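Local coordinates for extracellular haem-binding protein (Streptomyces reticuli, PDB 3FPW) that binds haem outside the cell, takes part in its degradation and, as an eight-chain assembly, probably signals to its cognate two-component sensor kinase, at residues S62-L67 with D94-T99; E82-H87 with D179-R184; V124-P129 with P141-I146; G154-T159 with A185-L190. All blocks are in the same frame, centred on the assembly; numbering follows the deposited sequence. Where two conformers were deposited one is given.

Contact 1 of 4, residues S62-L67 with D94-T99; sequences STHLTL and DRNGNT
His64 swings its ring anti to its own carbonyl carbon (chi1 -54°) and Asp94 sets its carboxylate anti to its backbone N (chi1 -163°), and these two rotations lay the imidazole edge against the acid. His64 ND1 donates to Asp94 OD1 at 2.8 Å in a nearly straight bond (165°); the oxygen lies close to the ring plane and is met on its syn side, slightly out of the carboxylate plane. Asp94 OD2 uses its anti lone pair for the backbone N of Asn96, 2.8 Å away, an Asx turn within the type I turn Asp94-Gly97. One water donates to both Asp94 OD2 and Thr63 O; a second donates to Asp94 OD1 at 2.7 Å and accepts from Leu65 N. At the far side of the ring, His64 NE2 is hydrogen-bonded to Ser62 OG, and also to Ser62 of the second subunit, whose strand pairs antiparallel with this one. With an alanine at Asp94, His64 ND1 would probably lose its acceptor, leaving the ring held from its NE2 side. This is a buried carboxylate with two hydrogen bonds to each oxygen, which would be expected to stabilise its negative charge.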
loop_
_atom_site.group_PDB
_atom_site.type_symbol
_atom_site.label_atom_id
_atom_site.label_comp_id
_atom_site.label_asym_id
_atom_site.label_seq_id
_atom_site.Cartn_x
_atom_site.Cartn_y
_atom_site.Cartn_z
ATOM N N SER A 62 20.830 6.539 -22.056
ATOM C CA SER A 62 20.283 7.726 -21.406
ATOM C C SER A 62 21.369 8.378 -20.547
ATOM O O SER A 62 22.364 7.745 -20.226
ATOM C CB SER A 62 19.096 7.333 -20.549
ATOM O OG SER A 62 19.539 6.392 -19.623
ATOM N N THR A 63 21.153 9.634 -20.160
ATOM C CA THR A 63 22.125 10.434 -19.412
ATOM C C THR A 63 21.603 10.720 -18.006
ATOM O O THR A 63 20.397 10.920 -17.804
ATOM C CB THR A 63 22.398 11.760 -20.138
ATOM O OG1 THR A 63 22.951 11.474 -21.435
ATOM C CG2 THR A 63 23.372 12.653 -19.335
ATOM N N HIS A 64 22.513 10.700 -17.043
ATOM C CA HIS A 64 22.182 10.882 -15.620
ATOM C C HIS A 64 23.198 11.738 -14.902
ATOM O O HIS A 64 24.370 11.777 -15.300
ATOM C CB HIS A 64 22.239 9.513 -14.965
ATOM C CG HIS A 64 21.382 8.523 -15.666
ATOM N ND1 HIS A 64 20.056 8.348 -15.342
ATOM C CD2 HIS A 64 21.626 7.723 -16.732
ATOM C CE1 HIS A 64 19.528 7.449 -16.157
ATOM N NE2 HIS A 64 20.461 7.060 -17.011
ATOM N N LEU A 65 22.763 12.385 -13.827
ATOM C CA LEU A 65 23.704 12.890 -12.835
ATOM C C LEU A 65 24.405 11.697 -12.205
ATOM O O LEU A 65 23.787 10.645 -11.941
ATOM C CB LEU A 65 22.986 13.677 -11.729
ATOM C CG LEU A 65 22.236 14.948 -12.070
ATOM C CD1 LEU A 65 21.719 15.586 -10.790
ATOM C CD2 LEU A 65 23.155 15.894 -12.811
ATOM N N THR A 66 25.707 11.848 -11.960
ATOM C CA THR A 66 26.413 10.901 -11.135
ATOM C C THR A 66 25.933 11.046 -9.701
ATOM O O THR A 66 25.412 12.105 -9.308
ATOM C CB THR A 66 27.926 11.181 -11.173
ATOM O OG1 THR A 66 28.193 12.483 -10.637
ATOM C CG2 THR A 66 28.467 11.080 -12.625
ATOM N N LEU A 67 26.076 9.988 -8.908
ATOM C CA LEU A 67 25.818 10.128 -7.472
ATOM C C LEU A 67 26.593 11.302 -6.877
ATOM O O LEU A 67 26.041 12.070 -6.079
ATOM C CB LEU A 67 26.134 8.849 -6.710
ATOM C CG LEU A 67 25.880 8.987 -5.195
ATOM C CD1 LEU A 67 24.418 9.384 -4.862
ATOM C CD2 LEU A 67 26.248 7.703 -4.490
ATOM N N ASP A 94 15.941 10.990 -10.266
ATOM C CA ASP A 94 16.323 10.835 -11.665
ATOM C C ASP A 94 15.100 10.956 -12.585
ATOM O O ASP A 94 13.963 10.679 -12.186
ATOM C CB ASP A 94 16.943 9.424 -11.833
ATOM C CG ASP A 94 17.756 9.285 -13.115
ATOM O OD1 ASP A 94 19.004 9.428 -13.033
ATOM O OD2 ASP A 94 17.152 9.078 -14.195
ATOM N N ARG A 95 15.353 11.301 -13.834
ATOM C CA ARG A 95 14.316 11.320 -14.857
ATOM C C ARG A 95 13.653 9.946 -15.000
ATOM O O ARG A 95 12.504 9.825 -15.451
ATOM C CB ARG A 95 14.939 11.788 -16.184
ATOM C CG ARG A 95 14.053 11.625 -17.397
ATOM C CD ARG A 95 12.808 12.499 -17.411
ATOM N NE ARG A 95 12.114 12.298 -18.697
ATOM C CZ ARG A 95 11.024 12.961 -19.060
ATOM N NH1 ARG A 95 10.512 13.870 -18.245
ATOM N NH2 ARG A 95 10.439 12.722 -20.242
ATOM N N ASN A 96 14.356 8.896 -14.609
ATOM C CA ASN A 96 13.729 7.576 -14.691
ATOM C C ASN A 96 12.956 7.168 -13.465
ATOM O O ASN A 96 12.259 6.160 -13.509
ATOM C CB ASN A 96 14.813 6.478 -14.880
ATOM C CG ASN A 96 15.728 6.295 -13.638
ATOM O OD1 ASN A 96 15.366 6.652 -12.503
ATOM N ND2 ASN A 96 16.898 5.700 -13.859
ATOM N N GLY A 97 12.932 7.978 -12.408
ATOM C CA GLY A 97 11.786 8.265 -11.587
ATOM C C GLY A 97 12.377 7.707 -10.257
ATOM O O GLY A 97 11.740 7.726 -9.185
ATOM N N ASN A 98 13.632 7.224 -10.293
ATOM C CA ASN A 98 14.302 6.720 -9.065
ATOM C C ASN A 98 14.880 7.821 -8.187
ATOM O O ASN A 98 15.536 8.747 -8.686
ATOM C CB ASN A 98 15.465 5.765 -9.391
ATOM C CG ASN A 98 14.996 4.444 -9.983
ATOM O OD1 ASN A 98 13.855 4.034 -9.796
ATOM N ND2 ASN A 98 15.900 3.770 -10.710
ATOM N N THR A 99 14.675 7.704 -6.877
ATOM C CA THR A 99 15.340 8.626 -5.955
ATOM C C THR A 99 16.811 8.276 -5.900
ATOM O O THR A 99 17.165 7.119 -5.708
ATOM C CB THR A 99 14.741 8.539 -4.551
ATOM O OG1 THR A 99 13.354 8.901 -4.624
ATOM C CG2 THR A 99 15.449 9.478 -3.586
HETATM O O HOH W 1 17.936 10.172 -16.800
HETATM O O HOH W 2 20.043 11.924 -13.017
#

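Contact 2 of 4, residues E82-H87 with D179-R184; sequences EKDGRH and DEQYAR
Two hydrogen bonds meet at the hydroxyl of Tyr182, which donates to Asp84 and accepts from Arg86. Tyr182 OH donates a hydrogen bond to Asp84 OD2 at 2.9 Å, on the lone pair that faces away from the other carboxylate oxygen. Arg86 NH1 reaches the same Tyr182 OH at 3.0 Å, but the bond is bent (138°) and the oxygen is tilted from the guanidinium plane. Bending at chi2 (57°) folds the arginine back so that NH1 arrives there.

Van der Waals contacts complete the grip. Asp84 OD2 lies in the plane of the tyrosine ring at its edge, 3.2 Å from Tyr182 CE1, whereas on the other flank Arg86 CB and CG each come within 4.0 Å of Tyr182 CE2. The tyrosine side chain also packs on Ala80 and Ala81 of helix 67-83. A phenylalanine in place of Tyr182 would probably leave both Asp84 and Arg86 without this shared partner, and the arginine less firmly placed.

A bound iron(III) ion lies about 3 Å from the side chain of Arg86. The whole arrangement sits on a helix C-terminus closed by a Schellman motif: Gly85 takes positive phi just after helix 67-83, and the helix end so formed is fastened by Tyr182 to the neighbouring helix 176-187.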
loop_
_atom_site.group_PDB
_atom_site.type_symbol
_atom_site.label_atom_id
_atom_site.label_comp_id
_atom_site.label_asym_id
_atom_site.label_seq_id
_atom_site.Cartn_x
_atom_site.Cartn_y
_atom_site.Cartn_z
ATOM N N GLU A 82 20.186 26.004 5.678
ATOM C CA GLU A 82 20.790 26.115 6.996
ATOM C C GLU A 82 21.325 27.512 7.250
ATOM O O GLU A 82 21.256 28.005 8.379
ATOM C CB GLU A 82 21.911 25.093 7.163
ATOM C CG GLU A 82 21.421 23.686 7.422
ATOM C CD GLU A 82 22.562 22.694 7.477
ATOM O OE1 GLU A 82 22.326 21.544 7.878
ATOM O OE2 GLU A 82 23.690 23.068 7.105
ATOM N N LYS A 83 21.847 28.137 6.196
ATOM C CA LYS A 83 22.395 29.515 6.276
ATOM C C LYS A 83 21.312 30.477 6.740
ATOM O O LYS A 83 21.590 31.464 7.457
ATOM C CB LYS A 83 22.904 29.958 4.893
ATOM C CG LYS A 83 23.830 31.188 4.894
ATOM C CD LYS A 83 24.403 31.487 3.486
ATOM C CE LYS A 83 24.919 30.213 2.784
ATOM N NZ LYS A 83 25.639 30.490 1.488
ATOM N N ASP A 84 20.076 30.187 6.333
ATOM C CA ASP A 84 18.915 31.019 6.647
ATOM C C ASP A 84 18.172 30.578 7.892
ATOM O O ASP A 84 17.142 31.151 8.240
ATOM C CB ASP A 84 17.931 30.992 5.490
ATOM C CG ASP A 84 18.470 31.651 4.253
ATOM O OD1 ASP A 84 19.606 32.194 4.288
ATOM O OD2 ASP A 84 17.744 31.627 3.246
ATOM N N GLY A 85 18.688 29.569 8.567
ATOM C CA GLY A 85 18.030 29.042 9.755
ATOM C C GLY A 85 16.775 28.247 9.449
ATOM O O GLY A 85 15.862 28.179 10.287
ATOM N N ARG A 86 16.704 27.679 8.246
ATOM C CA ARG A 86 15.575 26.839 7.846
ATOM C C ARG A 86 15.926 25.362 7.996
ATOM O O ARG A 86 17.103 24.982 7.987
ATOM C CB ARG A 86 15.117 27.135 6.403
ATOM C CG ARG A 86 13.893 28.060 6.278
ATOM C CD ARG A 86 14.173 29.370 6.964
ATOM N NE ARG A 86 13.059 30.329 7.001
ATOM C CZ ARG A 86 12.950 31.362 6.177
ATOM N NH1 ARG A 86 13.843 31.530 5.202
ATOM N NH2 ARG A 86 11.940 32.227 6.313
ATOM N N HIS A 87 14.892 24.542 8.138
ATOM C CA HIS A 87 15.063 23.113 8.397
ATOM C C HIS A 87 14.312 22.341 7.335
ATOM O O HIS A 87 13.094 22.349 7.341
ATOM C CB HIS A 87 14.465 22.810 9.771
ATOM C CG HIS A 87 15.001 23.702 10.834
ATOM N ND1 HIS A 87 16.227 23.493 11.419
ATOM C CD2 HIS A 87 14.505 24.840 11.378
ATOM C CE1 HIS A 87 16.459 24.454 12.300
ATOM N NE2 HIS A 87 15.431 25.285 12.289
ATOM N N ASP A 179 11.186 27.119 -0.321
ATOM C CA ASP A 179 11.689 25.774 -0.659
ATOM C C ASP A 179 12.363 25.815 -2.024
ATOM O O ASP A 179 13.454 25.257 -2.235
ATOM C CB ASP A 179 10.556 24.751 -0.782
ATOM C CG ASP A 179 9.942 24.346 0.547
ATOM O OD1 ASP A 179 10.666 24.307 1.568
ATOM O OD2 ASP A 179 8.718 24.010 0.559
ATOM N N GLU A 180 11.690 26.445 -2.979
ATOM C CA GLU A 180 12.193 26.426 -4.345
ATOM C C GLU A 180 13.457 27.268 -4.510
ATOM O O GLU A 180 14.303 26.951 -5.341
ATOM C CB GLU A 180 11.103 26.805 -5.352
ATOM C CG GLU A 180 11.299 26.106 -6.675
ATOM C CD GLU A 180 10.108 26.284 -7.589
ATOM O OE1 GLU A 180 10.153 27.182 -8.457
ATOM O OE2 GLU A 180 9.126 25.540 -7.418
ATOM N N GLN A 181 13.584 28.336 -3.719
ATOM C CA GLN A 181 14.850 29.071 -3.635
ATOM C C GLN A 181 15.990 28.129 -3.267
ATOM O O GLN A 181 17.055 28.155 -3.881
ATOM C CB GLN A 181 14.741 30.185 -2.591
ATOM C CG GLN A 181 15.979 31.064 -2.405
ATOM C CD GLN A 181 15.716 32.228 -1.440
ATOM O OE1 GLN A 181 16.238 32.256 -0.327
ATOM N NE2 GLN A 181 14.884 33.170 -1.860
ATOM N N TYR A 182 15.779 27.296 -2.257
ATOM C CA TYR A 182 16.863 26.409 -1.831
ATOM C C TYR A 182 17.122 25.299 -2.852
ATOM O O TYR A 182 18.272 24.879 -3.046
ATOM C CB TYR A 182 16.555 25.806 -0.465
ATOM C CG TYR A 182 16.278 26.864 0.585
ATOM C CD1 TYR A 182 17.083 27.989 0.683
ATOM C CD2 TYR A 182 15.250 26.715 1.486
ATOM C CE1 TYR A 182 16.844 28.957 1.633
ATOM C CE2 TYR A 182 14.994 27.669 2.442
ATOM C CZ TYR A 182 15.803 28.793 2.514
ATOM O OH TYR A 182 15.572 29.764 3.470
ATOM N N ALA A 183 16.070 24.836 -3.520
ATOM C CA ALA A 183 16.234 23.861 -4.604
ATOM C C ALA A 183 17.105 24.459 -5.714
ATOM O O ALA A 183 18.008 23.818 -6.205
ATOM C CB ALA A 183 14.869 23.417 -5.178
ATOM N N ARG A 184 16.822 25.702 -6.096
ATOM C CA ARG A 184 17.620 26.372 -7.106
ATOM C C ARG A 184 19.064 26.554 -6.655
ATOM O O ARG A 184 19.976 26.503 -7.478
ATOM C CB ARG A 184 17.018 27.737 -7.459
ATOM C CG ARG A 184 15.723 27.659 -8.282
ATOM C CD ARG A 184 15.372 29.032 -8.857
ATOM N NE ARG A 184 15.256 30.055 -7.823
ATOM C CZ ARG A 184 14.127 30.320 -7.164
ATOM N NH1 ARG A 184 13.025 29.645 -7.436
ATOM N NH2 ARG A 184 14.095 31.278 -6.242
#

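Contact 3 of 4, residues V124-P129 with P141-I146; sequences VSWNAP and PTLKDI
The backbones stay well apart, 11.0 Å separating Trp126 CA from Leu143 CA at their nearest pair, as helix 112-126 ends at Trp126 and faces the short 3-10 turn 143-145. The gap is bridged by the indole from one side and by Leu143 and Ile146 from the other. With CG anti to its carbonyl carbon (chi1 -78°), Trp126 sends its six-membered ring outward, and the far edge does the touching: Ile146 CD1 lies in the ring plane, 3.7 Å from Trp126 CZ2 and 3.8 Å from Trp126 CH2. Ile146 comes from the opposite direction, its chain extended beyond CG1 (chi2 168°), which puts the terminal methyl foremost. Leu143 adds CD2, 4.4 Å from Trp126 CZ2 and oblique to the ring. The leucine and isoleucine are three residues apart, and the 3-10 turn sets them on one side; within it Ile146 N bonds to Leu143 O at 3.1 Å and Asp145 N to Thr142 O at 3.0 Å.

In the fold, this turn belongs to the excursion between helix 130-135 and strand 155-160, and the indole joins it to the C-terminal end of helix 112-126. Phe151 meets the indole with its ring plane at about 55°, and Leu133 packs against it as well. Gln111 of the fourth subunit also rests on Trp126, while Thr142 OG1 bonds to Phe151 O of that same subunit. A phosphate ion is bound about 4 Å from the side chain of Ile146.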
loop_
_atom_site.group_PDB
_atom_site.type_symbol
_atom_site.label_atom_id
_atom_site.label_comp_id
_atom_site.label_asym_id
_atom_site.label_seq_id
_atom_site.Cartn_x
_atom_site.Cartn_y
_atom_site.Cartn_z
ATOM N N VAL A 124 10.974 16.735 -12.569
ATOM C CA VAL A 124 11.705 16.032 -13.616
ATOM C C VAL A 124 10.756 15.403 -14.631
ATOM O O VAL A 124 11.108 15.232 -15.787
ATOM C CB VAL A 124 12.718 14.983 -13.082
ATOM C CG1 VAL A 124 12.008 13.739 -12.627
ATOM C CG2 VAL A 124 13.744 14.637 -14.189
ATOM N N SER A 125 9.539 15.087 -14.196
ATOM C CA SER A 125 8.534 14.522 -15.092
ATOM C C SER A 125 8.075 15.501 -16.165
ATOM O O SER A 125 7.848 15.093 -17.310
ATOM C CB SER A 125 7.322 14.031 -14.312
ATOM O OG SER A 125 7.642 12.868 -13.569
ATOM N N TRP A 126 7.922 16.770 -15.794
ATOM C CA TRP A 126 7.468 17.797 -16.745
ATOM C C TRP A 126 8.567 18.769 -17.156
ATOM O O TRP A 126 8.331 19.677 -17.960
ATOM C CB TRP A 126 6.226 18.548 -16.213
ATOM C CG TRP A 126 4.961 17.755 -16.384
ATOM C CD1 TRP A 126 4.155 17.720 -17.495
ATOM C CD2 TRP A 126 4.358 16.878 -15.428
ATOM N NE1 TRP A 126 3.095 16.874 -17.287
ATOM C CE2 TRP A 126 3.198 16.337 -16.028
ATOM C CE3 TRP A 126 4.689 16.486 -14.128
ATOM C CZ2 TRP A 126 2.353 15.445 -15.359
ATOM C CZ3 TRP A 126 3.845 15.585 -13.464
ATOM C CH2 TRP A 126 2.700 15.074 -14.089
ATOM N N ASN A 127 9.785 18.558 -16.650
ATOM C CA ASN A 127 10.894 19.448 -16.957
ATOM C C ASN A 127 10.538 20.910 -16.693
ATOM O O ASN A 127 10.773 21.798 -17.533
ATOM C CB ASN A 127 11.386 19.254 -18.391
ATOM C CG ASN A 127 12.682 19.963 -18.644
ATOM O OD1 ASN A 127 13.460 20.198 -17.716
ATOM N ND2 ASN A 127 12.949 20.293 -19.915
ATOM N N ALA A 128 10.004 21.160 -15.510
ATOM C CA ALA A 128 9.533 22.505 -15.153
ATOM C C ALA A 128 9.548 22.635 -13.645
ATOM O O ALA A 128 9.321 21.648 -12.944
ATOM C CB ALA A 128 8.104 22.721 -15.677
ATOM N N PRO A 129 9.758 23.852 -13.133
ATOM C CA PRO A 129 9.685 24.090 -11.685
ATOM C C PRO A 129 8.271 23.806 -11.181
ATOM O O PRO A 129 7.304 24.087 -11.889
ATOM C CB PRO A 129 9.997 25.584 -11.552
ATOM C CG PRO A 129 10.572 26.015 -12.866
ATOM C CD PRO A 129 10.010 25.089 -13.899
ATOM N N PRO A 141 -7.037 20.694 -13.870
ATOM C CA PRO A 141 -7.003 20.458 -12.429
ATOM C C PRO A 141 -6.692 19.017 -12.026
ATOM O O PRO A 141 -6.279 18.779 -10.899
ATOM C CB PRO A 141 -8.397 20.879 -11.944
ATOM C CG PRO A 141 -9.249 20.980 -13.168
ATOM C CD PRO A 141 -8.348 21.181 -14.344
ATOM N N THR A 142 -6.872 18.069 -12.936
ATOM C CA THR A 142 -6.652 16.658 -12.597
ATOM C C THR A 142 -5.224 16.173 -12.862
ATOM O O THR A 142 -4.928 15.004 -12.692
ATOM C CB THR A 142 -7.696 15.738 -13.270
ATOM O OG1 THR A 142 -7.617 15.891 -14.686
ATOM C CG2 THR A 142 -9.108 16.139 -12.810
ATOM N N LEU A 143 -4.341 17.076 -13.288
ATOM C CA LEU A 143 -2.923 16.732 -13.371
ATOM C C LEU A 143 -2.474 16.200 -12.016
ATOM O O LEU A 143 -1.678 15.262 -11.936
ATOM C CB LEU A 143 -2.085 17.947 -13.759
ATOM C CG LEU A 143 -2.152 18.346 -15.230
ATOM C CD1 LEU A 143 -1.407 19.649 -15.408
ATOM C CD2 LEU A 143 -1.565 17.290 -16.130
ATOM N N LYS A 144 -3.008 16.787 -10.947
ATOM C CA LYS A 144 -2.537 16.441 -9.610
ATOM C C LYS A 144 -3.021 15.063 -9.140
ATOM O O LYS A 144 -2.605 14.572 -8.087
ATOM C CB LYS A 144 -2.912 17.531 -8.600
ATOM C CG LYS A 144 -4.373 17.567 -8.247
ATOM C CD LYS A 144 -4.638 18.711 -7.269
ATOM C CE LYS A 144 -6.123 19.030 -7.198
ATOM N NZ LYS A 144 -6.940 17.838 -6.839
ATOM N N ASP A 145 -3.852 14.413 -9.951
ATOM C CA ASP A 145 -4.318 13.060 -9.645
ATOM C C ASP A 145 -3.361 11.993 -10.165
ATOM O O ASP A 145 -3.507 10.802 -9.882
ATOM C CB ASP A 145 -5.739 12.885 -10.185
ATOM C CG ASP A 145 -6.747 13.750 -9.421
ATOM O OD1 ASP A 145 -6.625 13.839 -8.179
ATOM O OD2 ASP A 145 -7.634 14.345 -10.043
ATOM N N ILE A 146 -2.362 12.427 -10.917
ATOM C CA ILE A 146 -1.350 11.509 -11.418
ATOM C C ILE A 146 -0.510 11.018 -10.245
ATOM O O ILE A 146 0.005 11.811 -9.448
ATOM C CB ILE A 146 -0.486 12.196 -12.475
ATOM C CG1 ILE A 146 -1.315 12.476 -13.727
ATOM C CG2 ILE A 146 0.783 11.368 -12.806
ATOM C CD1 ILE A 146 -0.635 13.400 -14.731
#

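Contact 4 of 4, residues G154-T159 with A185-L190; sequences GGTPVT and AGAAVL
Val158 points its CB from the strand toward the end of helix 176-187, and both methyls make contact there. The CB itself touches neither neighbour and only sets the fork: CG1 stands anti to the backbone N (chi1 170°), CG2 anti to the carbonyl carbon. CG1 meets Leu190 CD1 at 4.1 Å. CG2 lies 4.1 Å from Ala187 CB and 4.2 Å from Leu190 CD1, and so rests against both Ala187 and Leu190. One leucine methyl thus bridges both tips of the valine, the two side chains crossing at about a right angle.

This is the packing of a helix over one face of an antiparallel sheet, here at strand 155-160, outermost within this chain. The hairpin partner 163-171 joins in, Ile168 touching both Val158 and Ala187. Two residues back along the strand, Thr156 adds a looser touch to the same face, its CG2 4.4 Å from Ala187 CB; Pro157, between them, turns the other way, to Asn127 and to Pro51 of the second subunit.

Ala187 contributes its single methyl, which lies against CG2 of the valine. Beyond it the chain takes a type I turn, Ala187-Leu190, in which Leu190 N bonds to Ala187 O at 3.0 Å, and this turn brings the leucine back over the strand. Leu190 also reaches Ala73 of helix 67-83. On the outer edge, Val158 and Thr159 pair with a parallel strand of the second subunit, and the sheet runs on into that chain.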
loop_
_atom_site.group_PDB
_atom_site.type_symbol
_atom_site.label_atom_id
_atom_site.label_comp_id
_atom_site.label_asym_id
_atom_site.label_seq_id
_atom_site.Cartn_x
_atom_site.Cartn_y
_atom_site.Cartn_z
ATOM N N GLY A 154 8.732 24.086 -4.974
ATOM C CA GLY A 154 9.867 23.559 -4.266
ATOM C C GLY A 154 10.675 22.528 -5.036
ATOM O O GLY A 154 11.711 22.055 -4.531
ATOM N N GLY A 155 10.207 22.137 -6.225
ATOM C CA GLY A 155 10.999 21.218 -7.077
ATOM C C GLY A 155 11.473 21.936 -8.333
ATOM O O GLY A 155 10.752 22.752 -8.888
ATOM N N THR A 156 12.689 21.653 -8.767
ATOM C CA THR A 156 13.229 22.303 -9.972
ATOM C C THR A 156 14.007 21.288 -10.809
ATOM O O THR A 156 14.705 20.449 -10.260
ATOM C CB THR A 156 14.093 23.550 -9.611
ATOM O OG1 THR A 156 14.268 24.353 -10.784
ATOM C CG2 THR A 156 15.432 23.165 -9.056
ATOM N N PRO A 157 13.895 21.377 -12.145
ATOM C CA PRO A 157 14.586 20.387 -12.970
ATOM C C PRO A 157 16.034 20.736 -13.289
ATOM O O PRO A 157 16.456 21.901 -13.232
ATOM C CB PRO A 157 13.769 20.384 -14.266
ATOM C CG PRO A 157 13.282 21.805 -14.373
ATOM C CD PRO A 157 12.969 22.208 -12.940
ATOM N N VAL A 158 16.775 19.701 -13.644
ATOM C CA VAL A 158 18.145 19.850 -14.097
ATOM C C VAL A 158 18.212 19.119 -15.412
ATOM O O VAL A 158 17.659 18.013 -15.552
ATOM C CB VAL A 158 19.135 19.221 -13.096
ATOM C CG1 VAL A 158 20.527 19.150 -13.686
ATOM C CG2 VAL A 158 19.136 20.007 -11.751
ATOM N N THR A 159 18.863 19.728 -16.398
ATOM C CA THR A 159 18.905 19.121 -17.711
ATOM C C THR A 159 20.312 18.777 -18.140
ATOM O O THR A 159 21.287 19.171 -17.508
ATOM C CB THR A 159 18.327 20.055 -18.805
ATOM O OG1 THR A 159 19.101 21.260 -18.837
ATOM C CG2 THR A 159 16.854 20.385 -18.529
ATOM N N ALA A 185 19.280 26.799 -5.363
ATOM C CA ALA A 185 20.635 26.916 -4.826
ATOM C C ALA A 185 21.401 25.606 -4.952
ATOM O O ALA A 185 22.606 25.596 -5.207
ATOM C CB ALA A 185 20.589 27.363 -3.363
ATOM N N GLY A 186 20.695 24.490 -4.770
ATOM C CA GLY A 186 21.296 23.181 -4.998
ATOM C C GLY A 186 21.631 22.946 -6.465
ATOM O O GLY A 186 22.734 22.524 -6.799
ATOM N N ALA A 187 20.697 23.239 -7.362
ATOM C CA ALA A 187 20.975 23.085 -8.785
ATOM C C ALA A 187 22.128 23.962 -9.258
ATOM O O ALA A 187 22.878 23.581 -10.162
ATOM C CB ALA A 187 19.746 23.397 -9.602
ATOM N N ALA A 188 22.265 25.128 -8.629
ATOM C CA ALA A 188 23.229 26.147 -9.068
ATOM C C ALA A 188 24.678 25.691 -9.004
ATOM O O ALA A 188 25.544 26.289 -9.665
ATOM C CB ALA A 188 23.053 27.425 -8.242
ATOM N N VAL A 189 24.957 24.668 -8.202
ATOM C CA VAL A 189 26.326 24.209 -8.066
ATOM C C VAL A 189 26.719 23.245 -9.149
ATOM O O VAL A 189 27.893 22.859 -9.227
ATOM C CB VAL A 189 26.613 23.587 -6.707
ATOM C CG1 VAL A 189 26.262 24.574 -5.602
ATOM C CG2 VAL A 189 25.847 22.283 -6.571
ATOM N N LEU A 190 25.763 22.889 -9.999
ATOM C CA LEU A 190 26.030 21.986 -11.113
ATOM C C LEU A 190 26.365 22.779 -12.375
ATOM O O LEU A 190 26.086 23.977 -12.462
ATOM C CB LEU A 190 24.813 21.102 -11.379
ATOM C CG LEU A 190 24.372 20.237 -10.195
ATOM C CD1 LEU A 190 23.088 19.509 -10.569
ATOM C CD2 LEU A 190 25.452 19.245 -9.854
#

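Overall arrangement
From the N terminus, strand 59-65 opens contact 1, which closes on segment 94-99 only after helix 67-83 has passed; contact 2 starts at that helix's end and so crosses contact 1. Its closure waits for helix 176-187, and contact 3 lies wholly within this long loop, fastening the segment after helix 130-135 to the end of helix 112-126. Contact 4 opens at strand 155-160 and closes beyond contact 2, crossing it on the same last helix. Arg95 links contacts 1 and 3, Leu65 packs against contact 4, and Glu180 bonds to Gly154, joining contacts 2 and 4. Asn127 packs on the strand of contact 4.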